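Local coordinates for Mgp-operon protein 3 (Mycoplasma pneumoniae, PDB 6RJ1) that probably serves in cell adhesion as an extracellular, membrane-anchored adhesin of the human pathogen Mycoplasma pneumoniae, at residues 581-586 / 684-689; 603-608 / 617-622. One frame throughout, in Å; residues are numbered along the deposited sequence.

In the fold
Two loop-to-loop contacts in one region of the adhesin illustrate how irregular chain can be fastened by contacts nested one inside the other. Following the chain, 581-586 comes first, in the loop after strand 575-577, and is met about a hundred residues on by 684-689, which closes the large loop of interaction 1 just ahead of strand 693-699. Inside that loop, beyond helix 591-595, lies interaction 2, where 603-608 meets 617-622, closing a short loop that contains strands 609-611 and 614-616. The centres are about 9 Å apart, and the two touch directly through probable hydrogen bonds, Asp586 OD1 to Ser622 OG and Leu585 N to Thr619 O, each 2.8 Å. Segment 581-586 is thus held between 684-689 and the inner pair of segments.

Interaction 1: residues 581-586 / 684-689; sequences TTAGLD and ERLPSR
The guanidinium of Arg689 meets segment 581-586 in two ways: the methyl of Ala583 lies over one face, 4.0 Å above the plane and displaced toward its rim, while the carbonyl of Thr581 sits at the edge. There Thr581 O accepts from two nitrogens at once, NE and NH1 of Arg689, each at 2.8 Å. NE approaches almost in line with the C=O bond, whereas NH1 comes from above the carbonyl plane. Bends at chi2 (72°) and chi3 (57°) curl the arginine back over its own segment and present this side of the group to Thr581. NH2 is bonded to Asn597 O, and Phe508 adds a cation-pi contact, so the rotation of the guanidinium is largely fixed.

The backbones run roughly antiparallel, with end-to-end directions 161° apart. Ala583 N donates to Pro687 O at 3.1 Å, and Arg689 N to Thr581 OG1 at 2.9 Å; that hydroxyl is also hydrogen-bonded to Thr690 OG1. A water accepts from both Thr581 N and Ser688 OG, and Ser688 OG is also hydrogen-bonded to the backbone N of Asp691.

Apolar contacts finish the seam. Leu686 CD1 reaches Leu585 CD2 at 3.8 Å, the two leucines crossing at about a right angle, and Pro687 CD meets Ala583 CB, also at 3.8 Å. Leu594 of helix 591-595 packs on both Leu686 and Pro687. The arrangement exemplifies a buried pairing of irregular segments: an arginine fastened to a main-chain carbonyl joins the loop after strand 575-577 to the one before strand 693-699, two strands of the same mixed sheet.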
loop_
_atom_site.group_PDB
_atom_site.type_symbol
_atom_site.label_atom_id
_atom_site.label_comp_id
_atom_site.label_asym_id
_atom_site.label_seq_id
_atom_site.Cartn_x
_atom_site.Cartn_y
_atom_site.Cartn_z
ATOM N N THR A 581 -1.596 15.987 10.326
ATOM C CA THR A 581 -0.288 16.135 10.974
ATOM C C THR A 581 0.666 17.008 10.162
ATOM O O THR A 581 1.883 16.876 10.296
ATOM C CB THR A 581 0.324 14.779 11.282
ATOM O OG1 THR A 581 0.502 14.056 10.065
ATOM C CG2 THR A 581 -0.477 13.992 12.291
ATOM N N THR A 582 0.116 17.905 9.332
ATOM C CA THR A 582 0.902 18.802 8.492
ATOM C C THR A 582 1.679 19.792 9.357
ATOM O O THR A 582 1.116 20.363 10.289
ATOM C CB THR A 582 -0.010 19.476 7.456
ATOM O OG1 THR A 582 -0.677 18.449 6.720
ATOM C CG2 THR A 582 0.748 20.391 6.500
ATOM N N ALA A 583 2.973 19.977 9.047
ATOM C CA ALA A 583 3.874 20.903 9.727
ATOM C C ALA A 583 3.290 22.311 9.688
ATOM O O ALA A 583 2.731 22.712 8.667
ATOM C CB ALA A 583 5.231 20.890 9.041
ATOM N N GLY A 584 3.416 23.034 10.799
ATOM C CA GLY A 584 2.910 24.396 10.945
ATOM C C GLY A 584 3.474 25.391 9.948
ATOM O O GLY A 584 4.544 25.163 9.375
ATOM N N LEU A 585 2.749 26.504 9.727
ATOM C CA LEU A 585 3.158 27.563 8.800
ATOM C C LEU A 585 4.464 28.233 9.236
ATOM O O LEU A 585 5.252 28.672 8.398
ATOM C CB LEU A 585 2.049 28.613 8.646
ATOM C CG LEU A 585 0.837 28.204 7.816
ATOM C CD1 LEU A 585 -0.302 29.181 8.006
ATOM C CD2 LEU A 585 1.177 28.093 6.342
ATOM N N ASP A 586 4.689 28.268 10.549
ATOM C CA ASP A 586 5.837 28.854 11.234
ATOM C C ASP A 586 7.000 27.864 11.447
ATOM O O ASP A 586 7.898 28.153 12.244
ATOM C CB ASP A 586 5.372 29.426 12.588
ATOM C CG ASP A 586 4.837 28.378 13.551
ATOM O OD1 ASP A 586 4.043 27.509 13.113
ATOM O OD2 ASP A 586 5.202 28.429 14.736
ATOM N N GLU A 684 8.116 26.580 0.560
ATOM C CA GLU A 684 8.343 25.178 0.883
ATOM C C GLU A 684 7.033 24.488 1.167
ATOM O O GLU A 684 6.176 25.056 1.847
ATOM C CB GLU A 684 9.299 25.026 2.078
ATOM C CG GLU A 684 10.750 24.836 1.659
ATOM C CD GLU A 684 11.698 24.418 2.767
ATOM O OE1 GLU A 684 12.153 23.249 2.754
ATOM O OE2 GLU A 684 11.987 25.260 3.649
ATOM N N ARG A 685 6.872 23.263 0.635
ATOM C CA ARG A 685 5.685 22.450 0.852
ATOM C C ARG A 685 5.763 21.865 2.240
ATOM O O ARG A 685 6.780 21.279 2.608
ATOM C CB ARG A 685 5.557 21.337 -0.194
ATOM C CG ARG A 685 4.195 20.662 -0.177
ATOM C CD ARG A 685 4.069 19.587 -1.227
ATOM N NE ARG A 685 4.945 18.446 -0.956
ATOM C CZ ARG A 685 5.160 17.456 -1.818
ATOM N NH1 ARG A 685 5.967 16.450 -1.497
ATOM N NH2 ARG A 685 4.560 17.456 -3.001
ATOM N N LEU A 686 4.695 22.064 3.022
ATOM C CA LEU A 686 4.588 21.571 4.390
ATOM C C LEU A 686 4.193 20.097 4.364
ATOM O O LEU A 686 3.174 19.736 3.766
ATOM C CB LEU A 686 3.610 22.418 5.209
ATOM C CG LEU A 686 3.950 23.903 5.334
ATOM C CD1 LEU A 686 2.772 24.677 5.868
ATOM C CD2 LEU A 686 5.182 24.128 6.183
ATOM N N PRO A 687 5.026 19.207 4.936
ATOM C CA PRO A 687 4.708 17.780 4.848
ATOM C C PRO A 687 3.762 17.256 5.914
ATOM O O PRO A 687 3.746 17.743 7.049
ATOM C CB PRO A 687 6.081 17.117 4.953
ATOM C CG PRO A 687 6.887 18.061 5.816
ATOM C CD PRO A 687 6.303 19.440 5.651
ATOM N N SER A 688 2.989 16.233 5.538
ATOM C CA SER A 688 2.127 15.491 6.434
ATOM C C SER A 688 3.034 14.385 6.995
ATOM O O SER A 688 3.987 13.956 6.327
ATOM C CB SER A 688 0.949 14.880 5.680
ATOM O OG SER A 688 0.322 13.839 6.413
ATOM N N ARG A 689 2.770 13.954 8.222
ATOM C CA ARG A 689 3.576 12.914 8.822
ATOM C C ARG A 689 2.754 11.631 9.025
ATOM O O ARG A 689 3.241 10.690 9.650
ATOM C CB ARG A 689 4.193 13.428 10.131
ATOM C CG ARG A 689 5.546 14.137 9.995
ATOM C CD ARG A 689 5.494 15.517 9.347
ATOM N NE ARG A 689 4.595 16.434 10.050
ATOM C CZ ARG A 689 4.968 17.250 11.030
ATOM N NH1 ARG A 689 4.081 18.042 11.616
ATOM N NH2 ARG A 689 6.231 17.279 11.433
HETATM O O HOH W 1 -1.833 14.838 7.537
#

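Interaction 2: residues 603-608 / 617-622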
loop_
_atom_site.group_PDB
_atom_site.type_symbol
_atom_site.label_atom_id
_atom_site.label_comp_id
_atom_site.label_asym_id
_atom_site.label_seq_id
_atom_site.Cartn_x
_atom_site.Cartn_y
_atom_site.Cartn_z
ATOM N N GLY A 603 -2.200 15.262 18.959
ATOM C CA GLY A 603 -3.619 15.466 18.697
ATOM C C GLY A 603 -3.887 16.512 17.640
ATOM O O GLY A 603 -2.942 17.038 17.045
ATOM N N PRO A 604 -5.171 16.849 17.386
ATOM C CA PRO A 604 -5.482 17.833 16.326
ATOM C C PRO A 604 -4.959 19.258 16.560
ATOM O O PRO A 604 -4.686 19.649 17.697
ATOM C CB PRO A 604 -7.015 17.796 16.237
ATOM C CG PRO A 604 -7.437 16.581 16.959
ATOM C CD PRO A 604 -6.400 16.314 17.999
ATOM N N ILE A 605 -4.802 20.026 15.464
ATOM C CA ILE A 605 -4.332 21.419 15.460
ATOM C C ILE A 605 -4.780 22.153 14.189
ATOM O O ILE A 605 -5.188 23.310 14.257
ATOM C CB ILE A 605 -2.788 21.552 15.724
ATOM C CG1 ILE A 605 -2.396 23.006 16.119
ATOM C CG2 ILE A 605 -1.927 21.011 14.559
ATOM C CD1 ILE A 605 -1.195 23.140 16.997
ATOM N N ASN A 606 -4.687 21.480 13.040
ATOM C CA ASN A 606 -5.008 22.035 11.732
ATOM C C ASN A 606 -6.499 22.115 11.458
ATOM O O ASN A 606 -7.289 21.296 11.930
ATOM C CB ASN A 606 -4.268 21.276 10.619
ATOM C CG ASN A 606 -2.762 21.357 10.732
ATOM O OD1 ASN A 606 -2.196 22.296 11.298
ATOM N ND2 ASN A 606 -2.075 20.371 10.200
ATOM N N GLY A 607 -6.843 23.129 10.687
ATOM C CA GLY A 607 -8.192 23.464 10.264
ATOM C C GLY A 607 -8.155 24.801 9.562
ATOM O O GLY A 607 -7.066 25.328 9.322
ATOM N N LEU A 608 -9.329 25.371 9.248
ATOM C CA LEU A 608 -9.388 26.662 8.573
ATOM C C LEU A 608 -9.025 27.815 9.508
ATOM O O LEU A 608 -9.696 28.034 10.514
ATOM C CB LEU A 608 -10.750 26.890 7.888
ATOM C CG LEU A 608 -10.847 28.128 6.974
ATOM C CD1 LEU A 608 -10.447 27.803 5.552
ATOM C CD2 LEU A 608 -12.238 28.704 6.994
ATOM N N TYR A 617 -5.133 26.069 5.631
ATOM C CA TYR A 617 -5.674 24.901 6.322
ATOM C C TYR A 617 -4.696 24.329 7.369
ATOM O O TYR A 617 -4.975 23.300 7.971
ATOM C CB TYR A 617 -6.165 23.849 5.315
ATOM C CG TYR A 617 -7.498 24.212 4.695
ATOM C CD1 TYR A 617 -8.693 23.961 5.364
ATOM C CD2 TYR A 617 -7.567 24.806 3.439
ATOM C CE1 TYR A 617 -9.924 24.287 4.796
ATOM C CE2 TYR A 617 -8.793 25.142 2.861
ATOM C CZ TYR A 617 -9.970 24.878 3.544
ATOM O OH TYR A 617 -11.184 25.209 2.988
ATOM N N VAL A 618 -3.586 25.044 7.621
ATOM C CA VAL A 618 -2.538 24.679 8.581
ATOM C C VAL A 618 -2.430 25.728 9.685
ATOM O O VAL A 618 -2.761 26.897 9.467
ATOM C CB VAL A 618 -1.146 24.446 7.940
ATOM C CG1 VAL A 618 -0.433 23.284 8.606
ATOM C CG2 VAL A 618 -1.223 24.235 6.435
ATOM N N THR A 619 -1.918 25.315 10.855
ATOM C CA THR A 619 -1.738 26.176 12.019
ATOM C C THR A 619 -0.672 27.253 11.798
ATOM O O THR A 619 0.403 26.952 11.274
ATOM C CB THR A 619 -1.484 25.345 13.289
ATOM O OG1 THR A 619 -1.356 26.227 14.401
ATOM C CG2 THR A 619 -0.248 24.443 13.193
ATOM N N PRO A 620 -0.941 28.512 12.202
ATOM C CA PRO A 620 0.080 29.562 12.045
ATOM C C PRO A 620 1.132 29.535 13.160
ATOM O O PRO A 620 2.159 30.190 13.029
ATOM C CB PRO A 620 -0.732 30.861 12.022
ATOM C CG PRO A 620 -2.173 30.461 12.348
ATOM C CD PRO A 620 -2.160 29.053 12.833
ATOM N N VAL A 621 0.876 28.787 14.255
ATOM C CA VAL A 621 1.803 28.607 15.384
ATOM C C VAL A 621 1.968 27.115 15.727
ATOM O O VAL A 621 0.988 26.367 15.771
ATOM C CB VAL A 621 1.515 29.474 16.638
ATOM C CG1 VAL A 621 1.849 30.943 16.388
ATOM C CG2 VAL A 621 0.088 29.314 17.119
ATOM N N SER A 622 3.221 26.688 15.932
ATOM C CA SER A 622 3.606 25.313 16.254
ATOM C C SER A 622 4.963 25.281 16.971
ATOM O O SER A 622 5.674 26.285 17.003
ATOM C CB SER A 622 3.660 24.459 14.985
ATOM O OG SER A 622 4.627 24.947 14.065
#
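Asn606 turns its CG away from its own carbonyl carbon and beside its backbone N (chi1 -62°), which carries the amide across to Val618 and Thr619. With CG opposite its backbone N (chi1 -171°), Leu608 reaches out toward Tyr617, and the turn at its second torsion sets CD1 over the ring.

The carboxamide of Asn606 is held through both its polar atoms. Asn606 OD1 accepts from Thr619 N at 3.1 Å, the donor standing well out of the carbonyl plane, while ND2 is bonded to Ser580 OG and Thr582 O. CG1 of Val618 lies 3.4 Å from Asn606 OD1, the two side chains running side by side. Next to this amide, Ile605 CG1 rests 3.8 Å from Thr619 CB. The hydroxyl of Thr619 turns to its own segment, OG1 donating to Val621 O at 2.7 Å.

Toward the more exposed end, CD1 of Leu608 makes a CH-pi contact with the Tyr617 ring, 4.0 Å from its centroid and 28° off the normal. Phe670 also meets this ring, the two planes inclined to each other, and Val667 of the same helix, 666-673, touches both Asn606 and Tyr617. Between backbones, Gly607 N makes a weak bond of 3.3 Å to Tyr617 O.

The contact closes the short connection that carries strands 609-611 and 614-616, in the manner of a hairpin base, with a side-chain amide taking up a backbone N-H to tie the two flanking loops together.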